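Local coordinates for HpcH/HpaI aldolase (Desulfitobacterium hafniense, PDB 3QZ6), which belongs to the HpcH/HpaI aldolase/citrate lyase family and folds as a closed eight-stranded parallel beta/alpha barrel of the TIM-barrel class, at residues S15-M20 against G37-I42; C45-Y50 against L70-Q75; F145-I150 against A170-P175; F213-D218 against L233-D238. All coordinates share one frame; numbering follows the deposited sequence.

Overall arrangement
Followed from the N terminus, the four contacts come in series; none nests in or crosses another. Contact 1 closes the first beta-alpha-beta unit of the TIM barrel, joining strands 16-21 and 40-44 around helix 29-35. Contact 2 opens just beyond it, where the loop after strand 40-44 meets the end of strand 68-72. Contact 3 pairs strands 145-150 and 170-173, and contact 4 pairs strands 210-215 and 232-237. Strand 232-237 then lies beside strand 16-21, so contacts 1 and 4 touch where the barrel closes, Thr19 OG1 lying 2.6 Å from Trp235 O. Past the intervening strand 91-94, Arg72 of contact 2 reaches Gln149 of contact 3.

Contact 1 of 4, residues S15-M20 against G37-I42; sequences SVVGTM and GLDYFI
Val17 and Asp39 join the start of strand 16-21 to the turn ahead of strand 40-44, two neighbouring parallel strands of a TIM barrel linked by a beta-alpha-beta crossover through helix 29-35. The compact part lies around Gly18. Its CA sits over the face of the Tyr40 ring, 3.4 Å from the centroid and 14° off the ring normal, a CH-pi contact made possible by the lack of a side chain. Tyr40 CG lies between its own backbone N and carbonyl carbon (chi1 70°), which folds the ring back across the neighbouring strand. Leu38 fits in alongside: CD2 meets Val17 CG1 at 3.9 Å, while CD1 reaches Thr19 CG2 at 3.7 Å. Further on, Met20, a selenomethionine, bends at chi2 and chi3 and lays its SE against Ile42 CB. The strands are bonded here by Ile42 N to Thr19 O at 3.0 Å.

The other end is less enclosed. Asp39, partly exposed, follows shortly after the Schellman motif at Gly37 that ends the preceding helix. Its carboxylate serves two partners, OD1 forming a salt bridge with Lys9 and OD2 turning to the strand. Asp39 N donates to Val17 O at 2.8 Å. In return Val17 N meets the anti lone pair of Asp39 OD2 at 2.9 Å, with an N-H...O angle of 163°.

Contact 2 of 4, residues C45-Y50 against L70-Q75; sequences CEHAAY and LVRIPQ
Across the contact the backbones of Cys45 and Arg72 are joined by a weak bond, Cys45 N to Arg72 O at 3.0 Å, bent to 129° at the hydrogen. In this TIM barrel it ties the loop between strand 40-44 and helix 52-65 to the C-terminal end of strand 68-72. Cys45 turns its sulfur to the buried side, where SG packs against Val71 CG1 at 3.7 Å. Pro74 borders the same backbone from the more exposed side, its CD 3.6 Å from Cys45 O.

Glu46 and Arg72 pair by charge rather than by a directed bond. The carboxylate and guanidinium planes stand 66° apart, and OE1 lies well out of the guanidinium plane, so no N-H points at it although OE1 and NE are 3.2 Å apart. The aliphatic stems also meet, Glu46 CB lying 3.6 Å from Arg72 CD. Glu46 is fully extended, with CG anti to the backbone N, which carries OE1 to the CD-NE end of the arginine, the two chains crossing at a slant.

The guanidinium has further partners that probably fix its direction: NH1 forms a salt bridge with Asp44 OD2 and NH2 a hydrogen bond with Gln149. Asp44 OD1 also accepts the backbone N-H of His47. The exposed His47 ring stands 78° from the guanidinium plane, its CD2 over one guanidinium face and 3.8 Å from Arg72 NH1.

Contact 3 of 4, residues F145-I150 against A170-P175; sequences FIMAQI and AVIFGP
Ala148 and Ile172 lie at the middle of a parallel ladder in which the N-H and C=O groups of one strand bond alternately to the other. Ala148 N donates to Ala170 O, Ile172 N to Ala148 O at 2.8 Å, and Ile150 N to Ile172 O. Gly174 N extends the series to Ile150 O at 3.1 Å, approaching from above the carbonyl plane, 40° out of it.

Side chains fill both faces of this pair. On the face carrying Met147, Gln149 and Ile172, the selenium of Met147 (a selenomethionine) rests on Ile172 CB at 3.9 Å. Beside it Ala170 CB touches both Met147 CG and Phe145 CZ, the latter at 3.6 Å, meeting the ring obliquely. On the face carrying Ile150 and Val171, Ile150 CG1 packs against Val171 CG2 at 3.6 Å.

These are adjacent strands of the TIM barrel: Val171 and Phe173 face helix 191-207 on its outside, and Met147 and Ile172 both meet Met93 of strand 91-94. Gln149 runs out along the end of the pair with CG anti to its N (chi1 177°), its CG passing 3.6 Å from Gly174 N. Gly174 is the N-cap of helix 175-181. A water bridges the strands, donating to Gln149 OE1 and to Phe173 O, each at 2.8 Å. The same OE1 takes a hydrogen bond from Arg72 NH2.

Contact 4 of 4, residues F213-D218 against L233-D238; sequences FFTAAD and LLWSGD
Phe213 to Thr215 run parallel to Leu233 to Ser236, the two short strands inclined at 22°, and three backbone bonds link them: Leu234 N to Phe213 O at 2.9 Å, Thr215 N to Leu234 O, and Ser236 N to Thr215 O at 2.9 Å. Side chains meet on both faces. On one, the Phe214 and Leu234 side chains cross at a slant, ring atom CD1 coming 3.5 Å from Leu234 CG. The ring's edge is directed at Ser236 O, which lies near its plane, 3.8 Å from CE1.

On the other face Trp235 slants across Thr215, whose CG2 comes in at the indole edge, 3.7 Å from CD1. Trp235 CG lies anti to its backbone N (chi1 166°), bringing NE1 to the turn that follows strand 210-215. There NE1 donates to Ala217 O at 3.1 Å, from above the carbonyl plane and 63° out of it, so a side chain tethers the exposed turn to the sheet.

Strands 210-215 and 232-237 are the last two of the TIM barrel, joined by a beta-alpha-beta crossover through helix 223-227. Leu234 faces Tyr40 and Ile42 inside the barrel, whereas Trp235 stacks on Tyr245 of the second subunit. The hydroxyl of that tyrosine is hydrogen-bonded to Ser236 OG. Ser236 CB lies 3.5 Å above the plane of the Trp235 ring, over its centre.

Contact 1 of 4, residues S15-M20 against G37-I42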
loop_
_atom_site.group_PDB
_atom_site.type_symbol
_atom_site.label_atom_id
_atom_site.label_comp_id
_atom_site.label_asym_id
_atom_site.label_seq_id
_atom_site.Cartn_x
_atom_site.Cartn_y
_atom_site.Cartn_z
ATOM N N SER A 15 -8.601 1.377 24.881
ATOM C CA SER A 15 -7.434 1.740 24.097
ATOM C C SER A 15 -7.794 1.541 22.630
ATOM O O SER A 15 -8.440 0.563 22.283
ATOM C CB SER A 15 -6.255 0.843 24.458
ATOM O OG SER A 15 -6.011 0.869 25.854
ATOM N N VAL A 16 -7.397 2.468 21.766
ATOM C CA VAL A 16 -7.711 2.334 20.344
ATOM C C VAL A 16 -6.458 2.509 19.505
ATOM O O VAL A 16 -5.532 3.221 19.891
ATOM C CB VAL A 16 -8.803 3.327 19.898
ATOM C CG1 VAL A 16 -10.102 3.043 20.644
ATOM C CG2 VAL A 16 -8.350 4.767 20.132
ATOM N N VAL A 17 -6.438 1.854 18.353
ATOM C CA VAL A 17 -5.232 1.767 17.552
ATOM C C VAL A 17 -5.470 2.279 16.134
ATOM O O VAL A 17 -6.447 1.898 15.477
ATOM C CB VAL A 17 -4.709 0.314 17.501
ATOM C CG1 VAL A 17 -3.321 0.273 16.882
ATOM C CG2 VAL A 17 -4.686 -0.300 18.918
ATOM N N GLY A 18 -4.566 3.139 15.671
ATOM C CA GLY A 18 -4.676 3.742 14.357
ATOM C C GLY A 18 -3.330 3.783 13.664
ATOM O O GLY A 18 -2.298 3.444 14.252
ATOM N N THR A 19 -3.334 4.202 12.406
ATOM C CA THR A 19 -2.099 4.331 11.657
ATOM C C THR A 19 -2.211 5.538 10.729
ATOM O O THR A 19 -3.313 6.051 10.503
ATOM C CB THR A 19 -1.800 3.032 10.876
ATOM O OG1 THR A 19 -0.409 2.964 10.563
ATOM C CG2 THR A 19 -2.632 2.954 9.587
HETATM N N MSE A 20 -1.079 6.006 10.205
HETATM C CA MSE A 20 -1.082 7.116 9.258
HETATM C C MSE A 20 -1.342 6.609 7.833
HETATM O O MSE A 20 -0.919 5.507 7.477
HETATM C CB MSE A 20 0.266 7.845 9.280
HETATM C CG MSE A 20 0.619 8.519 10.608
HETATM SE SE MSE A 20 -0.617 9.961 10.998
HETATM C CE MSE A 20 -0.508 10.931 9.283
ATOM N N GLY A 37 -7.588 -5.012 12.210
ATOM C CA GLY A 37 -7.960 -4.684 13.573
ATOM C C GLY A 37 -7.738 -3.232 13.974
ATOM O O GLY A 37 -7.715 -2.918 15.164
ATOM N N LEU A 38 -7.576 -2.338 13.003
ATOM C CA LEU A 38 -7.419 -0.911 13.323
ATOM C C LEU A 38 -8.761 -0.276 13.668
ATOM O O LEU A 38 -9.780 -0.616 13.080
ATOM C CB LEU A 38 -6.760 -0.158 12.161
ATOM C CG LEU A 38 -5.269 -0.457 11.963
ATOM C CD1 LEU A 38 -4.747 0.114 10.654
ATOM C CD2 LEU A 38 -4.466 0.076 13.135
ATOM N N ASP A 39 -8.761 0.633 14.637
ATOM C CA ASP A 39 -9.960 1.401 14.962
ATOM C C ASP A 39 -10.123 2.640 14.081
ATOM O O ASP A 39 -11.239 3.085 13.827
ATOM C CB ASP A 39 -9.908 1.842 16.422
ATOM C CG ASP A 39 -9.949 0.673 17.363
ATOM O OD1 ASP A 39 -11.034 0.080 17.487
ATOM O OD2 ASP A 39 -8.894 0.326 17.931
ATOM N N TYR A 40 -9.003 3.216 13.649
ATOM C CA TYR A 40 -9.043 4.463 12.894
ATOM C C TYR A 40 -7.777 4.610 12.059
ATOM O O TYR A 40 -6.832 3.836 12.200
ATOM C CB TYR A 40 -9.185 5.668 13.841
ATOM C CG TYR A 40 -7.940 5.954 14.668
ATOM C CD1 TYR A 40 -7.013 6.920 14.266
ATOM C CD2 TYR A 40 -7.688 5.255 15.846
ATOM C CE1 TYR A 40 -5.870 7.175 15.011
ATOM C CE2 TYR A 40 -6.553 5.501 16.592
ATOM C CZ TYR A 40 -5.649 6.464 16.175
ATOM O OH TYR A 40 -4.524 6.708 16.926
ATOM N N PHE A 41 -7.770 5.588 11.164
ATOM C CA PHE A 41 -6.529 5.980 10.521
ATOM C C PHE A 41 -6.590 7.460 10.236
ATOM O O PHE A 41 -7.665 8.066 10.258
ATOM C CB PHE A 41 -6.254 5.170 9.239
ATOM C CG PHE A 41 -7.310 5.324 8.182
ATOM C CD1 PHE A 41 -7.221 6.336 7.235
ATOM C CD2 PHE A 41 -8.387 4.446 8.128
ATOM C CE1 PHE A 41 -8.187 6.471 6.249
ATOM C CE2 PHE A 41 -9.360 4.568 7.156
ATOM C CZ PHE A 41 -9.262 5.570 6.202
ATOM N N ILE A 42 -5.430 8.051 9.989
ATOM C CA ILE A 42 -5.366 9.491 9.832
ATOM C C ILE A 42 -4.844 9.813 8.454
ATOM O O ILE A 42 -3.733 9.427 8.101
ATOM C CB ILE A 42 -4.454 10.136 10.888
ATOM C CG1 ILE A 42 -4.840 9.652 12.295
ATOM C CG2 ILE A 42 -4.506 11.668 10.775
ATOM C CD1 ILE A 42 -4.215 10.478 13.417
#

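Contact 2 of 4, residues C45-Y50 against L70-Q75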
loop_
_atom_site.group_PDB
_atom_site.type_symbol
_atom_site.label_atom_id
_atom_site.label_comp_id
_atom_site.label_asym_id
_atom_site.label_seq_id
_atom_site.Cartn_x
_atom_site.Cartn_y
_atom_site.Cartn_z
ATOM N N CYS A 45 -3.183 15.168 5.166
ATOM C CA CYS A 45 -3.358 16.262 4.213
ATOM C C CYS A 45 -2.365 17.386 4.460
ATOM O O CYS A 45 -2.361 18.390 3.753
ATOM C CB CYS A 45 -4.780 16.840 4.261
ATOM S SG CYS A 45 -6.008 15.818 3.435
ATOM N N GLU A 46 -1.543 17.239 5.481
ATOM C CA GLU A 46 -0.490 18.219 5.715
ATOM C C GLU A 46 0.705 17.957 4.806
ATOM O O GLU A 46 1.278 18.884 4.232
ATOM C CB GLU A 46 -0.047 18.204 7.182
ATOM C CG GLU A 46 1.084 19.179 7.477
ATOM C CD GLU A 46 1.475 19.187 8.942
ATOM O OE1 GLU A 46 1.275 18.152 9.617
ATOM O OE2 GLU A 46 1.968 20.231 9.418
ATOM N N HIS A 47 1.078 16.689 4.667
ATOM C CA HIS A 47 2.299 16.346 3.945
ATOM C C HIS A 47 2.062 15.495 2.690
ATOM O O HIS A 47 3.016 14.933 2.126
ATOM C CB HIS A 47 3.258 15.574 4.864
ATOM C CG HIS A 47 3.711 16.341 6.070
ATOM N ND1 HIS A 47 4.371 17.551 5.981
ATOM C CD2 HIS A 47 3.638 16.047 7.391
ATOM C CE1 HIS A 47 4.668 17.976 7.198
ATOM N NE2 HIS A 47 4.237 17.083 8.071
ATOM N N ALA A 48 0.808 15.368 2.264
ATOM C CA ALA A 48 0.506 14.562 1.078
ATOM C C ALA A 48 -0.619 15.161 0.254
ATOM O O ALA A 48 -1.185 16.188 0.620
ATOM C CB ALA A 48 0.195 13.111 1.455
ATOM N N ALA A 49 -0.949 14.512 -0.861
ATOM C CA ALA A 49 -1.751 15.169 -1.888
ATOM C C ALA A 49 -3.243 14.855 -1.852
ATOM O O ALA A 49 -3.938 15.167 -2.803
ATOM C CB ALA A 49 -1.193 14.823 -3.280
ATOM N N TYR A 50 -3.750 14.237 -0.788
ATOM C CA TYR A 50 -5.140 13.749 -0.820
ATOM C C TYR A 50 -6.153 14.839 -1.179
ATOM O O TYR A 50 -6.095 15.928 -0.635
ATOM C CB TYR A 50 -5.523 13.126 0.521
ATOM C CG TYR A 50 -4.826 11.815 0.757
ATOM C CD1 TYR A 50 -5.367 10.623 0.285
ATOM C CD2 TYR A 50 -3.613 11.770 1.439
ATOM C CE1 TYR A 50 -4.717 9.422 0.495
ATOM C CE2 TYR A 50 -2.962 10.570 1.656
ATOM C CZ TYR A 50 -3.513 9.409 1.181
ATOM O OH TYR A 50 -2.855 8.219 1.382
ATOM N N LEU A 70 -9.816 10.076 10.524
ATOM C CA LEU A 70 -9.433 11.414 10.974
ATOM C C LEU A 70 -8.592 12.034 9.876
ATOM O O LEU A 70 -8.043 11.319 9.048
ATOM C CB LEU A 70 -8.618 11.356 12.267
ATOM C CG LEU A 70 -9.267 10.629 13.450
ATOM C CD1 LEU A 70 -8.321 10.649 14.647
ATOM C CD2 LEU A 70 -10.612 11.271 13.819
ATOM N N VAL A 71 -8.482 13.355 9.871
ATOM C CA VAL A 71 -7.640 14.022 8.889
ATOM C C VAL A 71 -6.668 14.981 9.576
ATOM O O VAL A 71 -7.049 15.735 10.463
ATOM C CB VAL A 71 -8.473 14.805 7.865
ATOM C CG1 VAL A 71 -7.556 15.380 6.764
ATOM C CG2 VAL A 71 -9.554 13.907 7.242
ATOM N N ARG A 72 -5.406 14.937 9.159
ATOM C CA ARG A 72 -4.415 15.904 9.610
ATOM C C ARG A 72 -4.438 17.032 8.584
ATOM O O ARG A 72 -4.017 16.850 7.442
ATOM C CB ARG A 72 -3.040 15.242 9.651
ATOM C CG ARG A 72 -1.870 16.153 10.013
ATOM C CD ARG A 72 -0.574 15.484 9.539
ATOM N NE ARG A 72 0.365 15.302 10.623
ATOM C CZ ARG A 72 1.384 14.450 10.609
ATOM N NH1 ARG A 72 1.607 13.672 9.560
ATOM N NH2 ARG A 72 2.181 14.372 11.663
ATOM N N ILE A 73 -4.961 18.186 8.973
ATOM C CA ILE A 73 -5.145 19.279 8.030
ATOM C C ILE A 73 -3.978 20.253 8.108
ATOM O O ILE A 73 -3.363 20.401 9.148
ATOM C CB ILE A 73 -6.474 19.996 8.274
ATOM C CG1 ILE A 73 -6.568 20.485 9.728
ATOM C CG2 ILE A 73 -7.641 19.056 7.906
ATOM C CD1 ILE A 73 -7.909 21.158 10.057
ATOM N N PRO A 74 -3.656 20.910 6.990
ATOM C CA PRO A 74 -2.476 21.790 6.958
ATOM C C PRO A 74 -2.675 23.133 7.667
ATOM O O PRO A 74 -1.708 23.775 8.069
ATOM C CB PRO A 74 -2.262 22.016 5.461
ATOM C CG PRO A 74 -3.650 21.870 4.862
ATOM C CD PRO A 74 -4.311 20.787 5.674
ATOM N N GLN A 75 -3.916 23.574 7.790
ATOM C CA GLN A 75 -4.199 24.838 8.460
ATOM C C GLN A 75 -5.644 24.790 8.908
ATOM O O GLN A 75 -6.443 24.025 8.368
ATOM C CB GLN A 75 -3.974 26.040 7.528
ATOM C CG GLN A 75 -5.022 26.169 6.425
ATOM C CD GLN A 75 -4.571 27.037 5.266
ATOM O OE1 GLN A 75 -3.383 27.289 5.096
ATOM N NE2 GLN A 75 -5.523 27.484 4.445
#

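Contact 3 of 4, residues F145-I150 against A170-P175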
loop_
_atom_site.group_PDB
_atom_site.type_symbol
_atom_site.label_atom_id
_atom_site.label_comp_id
_atom_site.label_asym_id
_atom_site.label_seq_id
_atom_site.Cartn_x
_atom_site.Cartn_y
_atom_site.Cartn_z
ATOM N N PHE A 145 -14.351 14.627 17.001
ATOM C CA PHE A 145 -13.095 14.373 17.706
ATOM C C PHE A 145 -12.033 15.407 17.338
ATOM O O PHE A 145 -11.693 15.558 16.168
ATOM C CB PHE A 145 -12.590 12.960 17.371
ATOM C CG PHE A 145 -11.319 12.587 18.081
ATOM C CD1 PHE A 145 -11.341 12.205 19.414
ATOM C CD2 PHE A 145 -10.104 12.628 17.418
ATOM C CE1 PHE A 145 -10.170 11.871 20.078
ATOM C CE2 PHE A 145 -8.926 12.292 18.076
ATOM C CZ PHE A 145 -8.963 11.914 19.410
ATOM N N ILE A 146 -11.508 16.117 18.331
ATOM C CA ILE A 146 -10.475 17.119 18.082
ATOM C C ILE A 146 -9.214 16.762 18.847
ATOM O O ILE A 146 -9.246 16.643 20.069
ATOM C CB ILE A 146 -10.907 18.526 18.554
ATOM C CG1 ILE A 146 -12.205 18.967 17.871
ATOM C CG2 ILE A 146 -9.787 19.536 18.295
ATOM C CD1 ILE A 146 -12.171 18.843 16.379
HETATM N N MSE A 147 -8.096 16.612 18.143
HETATM C CA MSE A 147 -6.860 16.232 18.818
HETATM C C MSE A 147 -5.745 17.216 18.509
HETATM O O MSE A 147 -5.497 17.527 17.344
HETATM C CB MSE A 147 -6.453 14.812 18.414
HETATM C CG MSE A 147 -5.140 14.354 19.033
HETATM SE SE MSE A 147 -4.895 12.416 18.910
HETATM C CE MSE A 147 -4.671 12.286 16.973
ATOM N N ALA A 148 -5.084 17.720 19.551
ATOM C CA ALA A 148 -3.981 18.664 19.361
ATOM C C ALA A 148 -2.652 17.929 19.219
ATOM O O ALA A 148 -2.311 17.079 20.034
ATOM C CB ALA A 148 -3.913 19.663 20.520
ATOM N N GLN A 149 -1.905 18.244 18.171
ATOM C CA GLN A 149 -0.576 17.681 18.033
ATOM C C GLN A 149 0.472 18.701 18.464
ATOM O O GLN A 149 0.489 19.825 17.977
ATOM C CB GLN A 149 -0.305 17.213 16.602
ATOM C CG GLN A 149 1.114 16.693 16.442
ATOM C CD GLN A 149 1.588 16.715 15.001
ATOM O OE1 GLN A 149 1.711 15.670 14.364
ATOM N NE2 GLN A 149 1.870 17.912 14.483
ATOM N N ILE A 150 1.337 18.297 19.389
ATOM C CA ILE A 150 2.327 19.189 19.982
ATOM C C ILE A 150 3.697 18.957 19.363
ATOM O O ILE A 150 4.200 17.832 19.362
ATOM C CB ILE A 150 2.440 18.931 21.501
ATOM C CG1 ILE A 150 1.078 19.121 22.192
ATOM C CG2 ILE A 150 3.511 19.813 22.114
ATOM C CD1 ILE A 150 0.445 20.516 22.015
ATOM N N ALA A 170 -8.166 15.306 22.884
ATOM C CA ALA A 170 -6.971 14.501 23.075
ATOM C C ALA A 170 -5.722 15.273 22.682
ATOM O O ALA A 170 -5.805 16.295 21.993
ATOM C CB ALA A 170 -7.083 13.221 22.250
ATOM N N VAL A 171 -4.565 14.784 23.116
ATOM C CA VAL A 171 -3.302 15.408 22.741
ATOM C C VAL A 171 -2.318 14.338 22.268
ATOM O O VAL A 171 -2.338 13.203 22.748
ATOM C CB VAL A 171 -2.705 16.227 23.917
ATOM C CG1 VAL A 171 -2.301 15.309 25.061
ATOM C CG2 VAL A 171 -1.519 17.051 23.447
ATOM N N ILE A 172 -1.475 14.699 21.307
ATOM C CA ILE A 172 -0.486 13.776 20.774
ATOM C C ILE A 172 0.766 14.575 20.387
ATOM O O ILE A 172 0.786 15.797 20.524
ATOM C CB ILE A 172 -1.074 12.935 19.597
ATOM C CG1 ILE A 172 -0.236 11.690 19.336
ATOM C CG2 ILE A 172 -1.222 13.764 18.332
ATOM C CD1 ILE A 172 -0.964 10.650 18.478
ATOM N N PHE A 173 1.812 13.890 19.940
ATOM C CA PHE A 173 3.071 14.550 19.601
ATOM C C PHE A 173 3.471 14.344 18.149
ATOM O O PHE A 173 3.093 13.348 17.523
ATOM C CB PHE A 173 4.187 14.016 20.495
ATOM C CG PHE A 173 3.825 14.019 21.946
ATOM C CD1 PHE A 173 3.847 15.200 22.668
ATOM C CD2 PHE A 173 3.420 12.853 22.572
ATOM C CE1 PHE A 173 3.492 15.218 24.002
ATOM C CE2 PHE A 173 3.063 12.860 23.907
ATOM C CZ PHE A 173 3.098 14.045 24.622
ATOM N N GLY A 174 4.255 15.286 17.633
ATOM C CA GLY A 174 4.949 15.119 16.364
ATOM C C GLY A 174 6.430 15.061 16.686
ATOM O O GLY A 174 7.091 16.091 16.776
ATOM N N PRO A 175 6.958 13.851 16.893
ATOM C CA PRO A 175 8.313 13.718 17.454
ATOM C C PRO A 175 9.412 14.324 16.581
ATOM O O PRO A 175 10.380 14.869 17.111
ATOM C CB PRO A 175 8.494 12.201 17.579
ATOM C CG PRO A 175 7.109 11.647 17.611
ATOM C CD PRO A 175 6.288 12.549 16.736
HETATM O O HOH W 1 1.824 13.008 15.059
#

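Contact 4 of 4, residues F213-D218 against L233-D238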
loop_
_atom_site.group_PDB
_atom_site.type_symbol
_atom_site.label_atom_id
_atom_site.label_comp_id
_atom_site.label_asym_id
_atom_site.label_seq_id
_atom_site.Cartn_x
_atom_site.Cartn_y
_atom_site.Cartn_z
ATOM N N PHE A 213 -0.237 8.860 21.585
ATOM C CA PHE A 213 1.193 8.692 21.351
ATOM C C PHE A 213 1.443 8.145 19.957
ATOM O O PHE A 213 0.752 7.234 19.510
ATOM C CB PHE A 213 1.800 7.744 22.381
ATOM C CG PHE A 213 3.309 7.750 22.397
ATOM C CD1 PHE A 213 4.001 8.696 23.137
ATOM C CD2 PHE A 213 4.030 6.803 21.683
ATOM C CE1 PHE A 213 5.394 8.705 23.163
ATOM C CE2 PHE A 213 5.425 6.806 21.702
ATOM C CZ PHE A 213 6.106 7.759 22.450
ATOM N N PHE A 214 2.436 8.703 19.279
ATOM C CA PHE A 214 2.843 8.200 17.978
ATOM C C PHE A 214 4.207 7.550 18.022
ATOM O O PHE A 214 5.172 8.150 18.494
ATOM C CB PHE A 214 2.900 9.323 16.947
ATOM C CG PHE A 214 3.458 8.884 15.615
ATOM C CD1 PHE A 214 2.726 8.041 14.787
ATOM C CD2 PHE A 214 4.720 9.293 15.204
ATOM C CE1 PHE A 214 3.238 7.633 13.547
ATOM C CE2 PHE A 214 5.239 8.886 13.978
ATOM C CZ PHE A 214 4.492 8.054 13.143
ATOM N N THR A 215 4.294 6.333 17.500
ATOM C CA THR A 215 5.598 5.723 17.288
ATOM C C THR A 215 5.730 5.308 15.825
ATOM O O THR A 215 4.809 4.729 15.239
ATOM C CB THR A 215 5.873 4.573 18.273
ATOM O OG1 THR A 215 7.257 4.216 18.204
ATOM C CG2 THR A 215 5.011 3.371 17.957
ATOM N N ALA A 216 6.866 5.650 15.230
ATOM C CA ALA A 216 7.005 5.639 13.777
ATOM C C ALA A 216 7.356 4.284 13.202
ATOM O O ALA A 216 7.030 3.988 12.047
ATOM C CB ALA A 216 8.035 6.677 13.334
ATOM N N ALA A 217 8.029 3.462 13.995
ATOM C CA ALA A 217 8.545 2.205 13.478
ATOM C C ALA A 217 8.189 0.970 14.310
ATOM O O ALA A 217 7.502 0.067 13.813
ATOM C CB ALA A 217 10.057 2.297 13.277
ATOM N N ASP A 218 8.660 0.919 15.558
ATOM C CA ASP A 218 8.585 -0.326 16.332
ATOM C C ASP A 218 7.394 -0.400 17.285
ATOM O O ASP A 218 7.359 0.281 18.305
ATOM C CB ASP A 218 9.889 -0.596 17.083
ATOM C CG ASP A 218 9.894 -1.958 17.777
ATOM O OD1 ASP A 218 9.049 -2.819 17.434
ATOM O OD2 ASP A 218 10.751 -2.169 18.663
ATOM N N LEU A 233 -3.594 5.407 20.404
ATOM C CA LEU A 233 -2.324 4.823 19.997
ATOM C C LEU A 233 -2.200 4.881 18.484
ATOM O O LEU A 233 -3.021 4.311 17.773
ATOM C CB LEU A 233 -2.235 3.376 20.482
ATOM C CG LEU A 233 -2.560 3.210 21.970
ATOM C CD1 LEU A 233 -2.591 1.732 22.360
ATOM C CD2 LEU A 233 -1.565 3.989 22.832
ATOM N N LEU A 234 -1.163 5.567 18.010
ATOM C CA LEU A 234 -0.950 5.794 16.586
ATOM C C LEU A 234 0.388 5.191 16.174
ATOM O O LEU A 234 1.442 5.666 16.589
ATOM C CB LEU A 234 -0.935 7.299 16.308
ATOM C CG LEU A 234 -0.803 7.696 14.837
ATOM C CD1 LEU A 234 -1.980 7.147 14.054
ATOM C CD2 LEU A 234 -0.722 9.222 14.685
ATOM N N TRP A 235 0.350 4.147 15.355
ATOM C CA TRP A 235 1.567 3.400 15.030
ATOM C C TRP A 235 1.848 3.360 13.535
ATOM O O TRP A 235 1.014 2.911 12.745
ATOM C CB TRP A 235 1.485 1.965 15.578
ATOM C CG TRP A 235 2.543 1.070 14.999
ATOM C CD1 TRP A 235 3.884 1.111 15.256
ATOM C CD2 TRP A 235 2.349 0.014 14.053
ATOM N NE1 TRP A 235 4.535 0.151 14.518
ATOM C CE2 TRP A 235 3.613 -0.536 13.774
ATOM C CE3 TRP A 235 1.229 -0.518 13.413
ATOM C CZ2 TRP A 235 3.785 -1.586 12.879
ATOM C CZ3 TRP A 235 1.408 -1.565 12.527
ATOM C CH2 TRP A 235 2.669 -2.090 12.277
ATOM N N SER A 236 3.024 3.845 13.154
ATOM C CA SER A 236 3.533 3.686 11.788
ATOM C C SER A 236 2.579 4.223 10.715
ATOM O O SER A 236 1.896 5.234 10.918
ATOM C CB SER A 236 3.883 2.211 11.526
ATOM O OG SER A 236 4.626 2.063 10.325
ATOM N N GLY A 237 2.524 3.554 9.568
ATOM C CA GLY A 237 1.701 4.044 8.470
ATOM C C GLY A 237 1.855 3.187 7.230
ATOM O O GLY A 237 2.723 2.315 7.190
ATOM N N ASP A 238 1.034 3.437 6.214
ATOM C CA ASP A 238 1.044 2.606 5.014
ATOM C C ASP A 238 2.397 2.619 4.306
ATOM O O ASP A 238 2.887 1.579 3.862
ATOM C CB ASP A 238 -0.076 3.021 4.043
ATOM C CG ASP A 238 0.046 4.471 3.587
ATOM O OD1 ASP A 238 0.602 5.311 4.341
ATOM O OD2 ASP A 238 -0.422 4.778 2.473
#